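Local structure of CRISPR system Cmr subunit Cmr1-1 (Pyrococcus furiosus, 4W8Z) at residues I256-Y259 against Q260-F264; N246-K249 against E250-R254. The protein binds RNA and, together with Cmr6, caps the elongated type III-B Cmr ribonucleoprotein complex of the CRISPR defence against invading nucleic acids. All blocks are in the same frame, centred on the assembly; numbering follows the deposited sequence.

Contact 1. Residues I256-Y259 against Q260-F264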
loop_
_atom_site.group_PDB
_atom_site.type_symbol
_atom_site.label_atom_id
_atom_site.label_comp_id
_atom_site.label_asym_id
_atom_site.label_seq_id
_atom_site.Cartn_x
_atom_site.Cartn_y
_atom_site.Cartn_z
ATOM N N ILE A 256 -1.542 20.813 12.000
ATOM C CA ILE A 256 -0.614 21.916 12.233
ATOM C C ILE A 256 -0.988 22.702 13.490
ATOM O O ILE A 256 -0.146 22.944 14.353
ATOM C CB ILE A 256 -0.573 22.873 11.022
ATOM C CG1 ILE A 256 -0.022 22.151 9.792
ATOM C CG2 ILE A 256 0.270 24.092 11.331
ATOM C CD1 ILE A 256 -0.225 22.906 8.502
ATOM N N LYS A 257 -2.256 23.089 13.595
ATOM C CA LYS A 257 -2.727 23.831 14.754
ATOM C C LYS A 257 -2.563 23.017 16.035
ATOM O O LYS A 257 -2.173 23.548 17.075
ATOM C CB LYS A 257 -4.192 24.241 14.574
ATOM C CG LYS A 257 -4.414 25.400 13.615
ATOM C CD LYS A 257 -5.314 26.448 14.249
ATOM C CE LYS A 257 -6.775 26.024 14.238
ATOM N NZ LYS A 257 -7.484 26.559 13.038
ATOM N N LYS A 258 -2.848 21.722 15.944
ATOM C CA LYS A 258 -2.801 20.841 17.104
ATOM C C LYS A 258 -1.393 20.733 17.675
ATOM O O LYS A 258 -1.193 20.815 18.888
ATOM C CB LYS A 258 -3.325 19.448 16.741
ATOM C CG LYS A 258 -3.359 18.474 17.906
ATOM C CD LYS A 258 -4.226 17.267 17.605
ATOM C CE LYS A 258 -3.418 16.088 17.106
ATOM N NZ LYS A 258 -4.269 14.863 16.995
ATOM N N TYR A 259 -0.412 20.562 16.799
ATOM C CA TYR A 259 0.943 20.314 17.262
ATOM C C TYR A 259 1.694 21.592 17.575
ATOM O O TYR A 259 2.707 21.559 18.274
ATOM C CB TYR A 259 1.696 19.467 16.240
ATOM C CG TYR A 259 1.416 18.006 16.456
ATOM C CD1 TYR A 259 2.039 17.319 17.485
ATOM C CD2 TYR A 259 0.502 17.326 15.668
ATOM C CE1 TYR A 259 1.779 15.993 17.712
ATOM C CE2 TYR A 259 0.234 15.991 15.887
ATOM C CZ TYR A 259 0.876 15.332 16.913
ATOM O OH TYR A 259 0.624 14.006 17.150
ATOM N N GLN A 260 1.192 22.718 17.082
ATOM C CA GLN A 260 1.706 24.009 17.515
ATOM C C GLN A 260 1.363 24.182 18.989
ATOM O O GLN A 260 2.184 24.652 19.773
ATOM C CB GLN A 260 1.134 25.155 16.676
ATOM C CG GLN A 260 2.006 25.539 15.486
ATOM C CD GLN A 260 1.273 26.384 14.447
ATOM O OE1 GLN A 260 0.098 26.728 14.615
ATOM N NE2 GLN A 260 1.967 26.717 13.360
ATOM N N ARG A 261 0.153 23.774 19.361
ATOM C CA ARG A 261 -0.273 23.811 20.757
ATOM C C ARG A 261 0.555 22.861 21.608
ATOM O O ARG A 261 1.236 23.282 22.539
ATOM C CB ARG A 261 -1.754 23.443 20.894
ATOM C CG ARG A 261 -2.730 24.558 20.573
ATOM C CD ARG A 261 -4.170 24.078 20.685
ATOM N NE ARG A 261 -4.958 24.493 19.527
ATOM C CZ ARG A 261 -5.552 23.660 18.675
ATOM N NH1 ARG A 261 -6.241 24.145 17.648
ATOM N NH2 ARG A 261 -5.468 22.347 18.852
ATOM N N ILE A 262 0.479 21.577 21.274
ATOM C CA ILE A 262 1.108 20.518 22.055
ATOM C C ILE A 262 2.606 20.732 22.286
ATOM O O ILE A 262 3.078 20.666 23.421
ATOM C CB ILE A 262 0.908 19.147 21.378
ATOM C CG1 ILE A 262 -0.580 18.787 21.333
ATOM C CG2 ILE A 262 1.711 18.071 22.096
ATOM C CD1 ILE A 262 -0.886 17.546 20.518
ATOM N N ILE A 263 3.341 20.996 21.210
ATOM C CA ILE A 263 4.795 21.074 21.281
ATOM C C ILE A 263 5.302 22.431 21.768
ATOM O O ILE A 263 6.232 22.493 22.570
ATOM C CB ILE A 263 5.432 20.767 19.905
ATOM C CG1 ILE A 263 5.040 19.363 19.440
ATOM C CG2 ILE A 263 6.948 20.890 19.967
ATOM C CD1 ILE A 263 5.593 18.994 18.088
ATOM N N PHE A 264 4.686 23.514 21.302
ATOM C CA PHE A 264 5.222 24.854 21.556
ATOM C C PHE A 264 4.302 25.783 22.355
ATOM O O PHE A 264 4.650 26.941 22.599
ATOM C CB PHE A 264 5.579 25.526 20.227
ATOM C CG PHE A 264 6.652 24.816 19.458
ATOM C CD1 PHE A 264 7.972 24.881 19.868
ATOM C CD2 PHE A 264 6.346 24.092 18.317
ATOM C CE1 PHE A 264 8.967 24.231 19.161
ATOM C CE2 PHE A 264 7.339 23.443 17.602
ATOM C CZ PHE A 264 8.650 23.511 18.026
#
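The aromatic ring of Tyr-259 has the methyl end of Ile-262 over one face: CD1 stands 4.1 Å above the ring plane, displaced toward the rim near CE1. Ile-263 slants past the same ring, its CD1 lying 4.0 Å from Tyr-259 CD1, while Trp-319 makes an edge-to-face pair with the tyrosine. The Phe-264 ring has Ile-263 CG2 3.5 Å above its plane, over its centre. Another flat group, the guanidinium of Arg-261, lies over a backbone carbonyl, with Lys-257 O centred 3.7 Å from its plane. The arginine chain first turns beside its backbone N (chi1 -80°) and then bends at chi3, so that it doubles back along the preceding turn and brings NH1 to 3.7 Å from Lys-257 CB.

Apart from Trp-319, these groups belong to the last turns of helix 237-264, a worked example of how residues three and four apart meet on one helical surface. The backbone bonds keep the i to i+4 pattern, from Gln-260 N to Ile-256 O through Ile-263 N to Tyr-259 O. The straightest of the four joins Ile-262 N to Lys-258 O at 3.0 Å, with an N-H...O angle of 175°.

Side by side and pointing the same way, Lys-258 and Ile-262 meet through CG and CD1, 3.7 Å apart, so the lysine's aliphatic part lies against the same methyl that stands over the Tyr-259 ring. Ile-256 and Gln-260 form a similar pair, the CG2 branch resting against the amide nitrogen NE2. Lys-257 NZ and Arg-261 NH1 are 5.4 Å apart, a proximity of like charges that may be mildly unfavourable. The tyrosine hydroxyl is hydrogen-bonded to the carboxylate of Glu-310, tying this exposed end of the helix to the loop segment that returns alongside it.

Contact 2. Residues N246-K249 against E250-R254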
loop_
_atom_site.group_PDB
_atom_site.type_symbol
_atom_site.label_atom_id
_atom_site.label_comp_id
_atom_site.label_asym_id
_atom_site.label_seq_id
_atom_site.Cartn_x
_atom_site.Cartn_y
_atom_site.Cartn_z
ATOM N N ASN A 246 -8.728 16.938 -0.765
ATOM C CA ASN A 246 -9.530 17.859 0.029
ATOM C C ASN A 246 -9.556 17.430 1.488
ATOM O O ASN A 246 -9.379 18.247 2.389
ATOM C CB ASN A 246 -10.954 17.958 -0.514
ATOM C CG ASN A 246 -11.024 18.701 -1.835
ATOM O OD1 ASN A 246 -10.086 19.406 -2.219
ATOM N ND2 ASN A 246 -12.145 18.554 -2.538
ATOM N N SER A 247 -9.764 16.136 1.709
ATOM C CA SER A 247 -9.773 15.572 3.051
ATOM C C SER A 247 -8.435 15.780 3.748
ATOM O O SER A 247 -8.386 16.181 4.913
ATOM C CB SER A 247 -10.106 14.082 3.006
ATOM O OG SER A 247 -11.413 13.866 2.509
ATOM N N TYR A 248 -7.350 15.513 3.025
ATOM C CA TYR A 248 -6.013 15.607 3.599
ATOM C C TYR A 248 -5.616 17.053 3.888
ATOM O O TYR A 248 -4.833 17.316 4.800
ATOM C CB TYR A 248 -4.978 14.959 2.676
ATOM C CG TYR A 248 -3.557 15.185 3.133
ATOM C CD1 TYR A 248 -3.028 14.471 4.202
ATOM C CD2 TYR A 248 -2.751 16.130 2.511
ATOM C CE1 TYR A 248 -1.731 14.685 4.632
ATOM C CE2 TYR A 248 -1.456 16.351 2.934
ATOM C CZ TYR A 248 -0.949 15.626 3.993
ATOM O OH TYR A 248 0.347 15.854 4.407
ATOM N N LYS A 249 -6.150 17.990 3.112
ATOM C CA LYS A 249 -5.841 19.398 3.319
ATOM C C LYS A 249 -6.397 19.870 4.659
ATOM O O LYS A 249 -5.740 20.610 5.389
ATOM C CB LYS A 249 -6.405 20.246 2.180
ATOM C CG LYS A 249 -6.062 21.723 2.263
ATOM C CD LYS A 249 -6.890 22.525 1.272
ATOM C CE LYS A 249 -6.670 24.022 1.429
ATOM N NZ LYS A 249 -7.651 24.819 0.628
ATOM N N GLU A 250 -7.609 19.424 4.979
ATOM C CA GLU A 250 -8.254 19.798 6.230
ATOM C C GLU A 250 -7.641 19.042 7.400
ATOM O O GLU A 250 -7.469 19.595 8.489
ATOM C CB GLU A 250 -9.762 19.541 6.157
ATOM C CG GLU A 250 -10.530 19.831 7.448
ATOM C CD GLU A 250 -10.493 21.299 7.879
ATOM O OE1 GLU A 250 -9.978 22.158 7.126
ATOM O OE2 GLU A 250 -10.992 21.595 8.988
ATOM N N TYR A 251 -7.311 17.777 7.160
ATOM C CA TYR A 251 -6.617 16.941 8.137
ATOM C C TYR A 251 -5.295 17.580 8.543
ATOM O O TYR A 251 -4.981 17.691 9.726
ATOM C CB TYR A 251 -6.387 15.551 7.551
ATOM C CG TYR A 251 -5.614 14.580 8.418
ATOM C CD1 TYR A 251 -6.173 14.041 9.569
ATOM C CD2 TYR A 251 -4.337 14.166 8.057
ATOM C CE1 TYR A 251 -5.475 13.134 10.347
ATOM C CE2 TYR A 251 -3.634 13.260 8.828
ATOM C CZ TYR A 251 -4.207 12.750 9.969
ATOM O OH TYR A 251 -3.506 11.846 10.731
ATOM N N LEU A 252 -4.535 18.017 7.546
ATOM C CA LEU A 252 -3.253 18.672 7.776
ATOM C C LEU A 252 -3.425 20.032 8.446
ATOM O O LEU A 252 -2.603 20.434 9.266
ATOM C CB LEU A 252 -2.499 18.827 6.454
ATOM C CG LEU A 252 -1.159 19.562 6.460
ATOM C CD1 LEU A 252 -0.123 18.788 7.258
ATOM C CD2 LEU A 252 -0.689 19.796 5.033
ATOM N N ARG A 253 -4.493 20.743 8.096
ATOM C CA ARG A 253 -4.734 22.067 8.664
ATOM C C ARG A 253 -4.909 21.995 10.180
ATOM O O ARG A 253 -4.288 22.753 10.923
ATOM C CB ARG A 253 -5.961 22.715 8.023
ATOM C CG ARG A 253 -6.102 24.193 8.343
ATOM C CD ARG A 253 -7.422 24.763 7.850
ATOM N NE ARG A 253 -8.572 24.160 8.516
ATOM C CZ ARG A 253 -8.965 24.468 9.748
ATOM N NH1 ARG A 253 -8.293 25.366 10.455
ATOM N NH2 ARG A 253 -10.028 23.873 10.278
ATOM N N ARG A 254 -5.744 21.064 10.632
ATOM C CA ARG A 254 -5.980 20.878 12.059
ATOM C C ARG A 254 -4.758 20.274 12.748
ATOM O O ARG A 254 -4.501 20.531 13.925
ATOM C CB ARG A 254 -7.204 19.992 12.287
ATOM C CG ARG A 254 -8.476 20.560 11.714
ATOM C CD ARG A 254 -9.674 19.749 12.145
ATOM N NE ARG A 254 -10.881 20.169 11.443
ATOM C CZ ARG A 254 -12.075 19.613 11.606
ATOM N NH1 ARG A 254 -12.232 18.606 12.457
ATOM N NH2 ARG A 254 -13.114 20.065 10.917
#
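Glu-250, whose N makes a weak bond back to Asn-246 O, offers its carboxylate oxygen OE2 to two arginines. Arg-253 NH2 and Arg-254 NE each donate to Glu-250 OE2 at 2.8 Å, arriving from the same face of the carboxylate plane, one on the syn side and the other on the anti side. Arg-253 also presents NE to Glu-250 OE1 at 2.8 Å, nearly straight at 177°, and so grips the carboxylate side-on with two nitrogens, one for each oxygen. The acid folds toward its partners through a bend at chi2 (63°), and this double grip should restrict its rotation; two cations on one carboxylate would be expected to favour its ionised form.

Elsewhere round the helix the contact turns apolar. Leu-252 stands on one face side of the Tyr-248 ring, CB above it, and touches the ring through its methyl, Leu-252 CD2 lying 4.1 Å from Tyr-248 CE2. The neighbouring Tyr-251 meets the same ring obliquely: Tyr-248 CD1 approaches the edge of the Tyr-251 ring, near its plane, at 4.1 Å from Tyr-251 CD2. Beneath these side chains, Leu-252 N donates to Tyr-248 O at 2.8 Å and Tyr-251 N to Ser-247 O at 3.0 Å.

The buried polar ends look to the rest of the chain, Tyr-251 OH to Asn-324 and Leu-322, and Ser-247 OG to Phe-328 O and Gln-243 O. Buried aromatic and aliphatic groups in one direction and a salt-bridge network of i, i+3 and i+4 residues in another are characteristic of an amphipathic helix.

How the contacts relate
Contacts 1 and 2 are successive parts of one helix, 237-264, with centres about 15 Å apart, and they follow its later part outward to its C-terminal end. The centre of contact 2 is about 21 Å from the centre of the chain and that of contact 1 about 29 Å; burial falls accordingly, from four buried residues to none. Arg-253 of contact 2 and Lys-257 of contact 1 bring like charges close together across the short gap between the two contacts. Both belong to the Cmr1-like C-terminal part of the chain. The structure is the apo form, and the geometry of these contacts alone assigns neither to an RNA-binding surface.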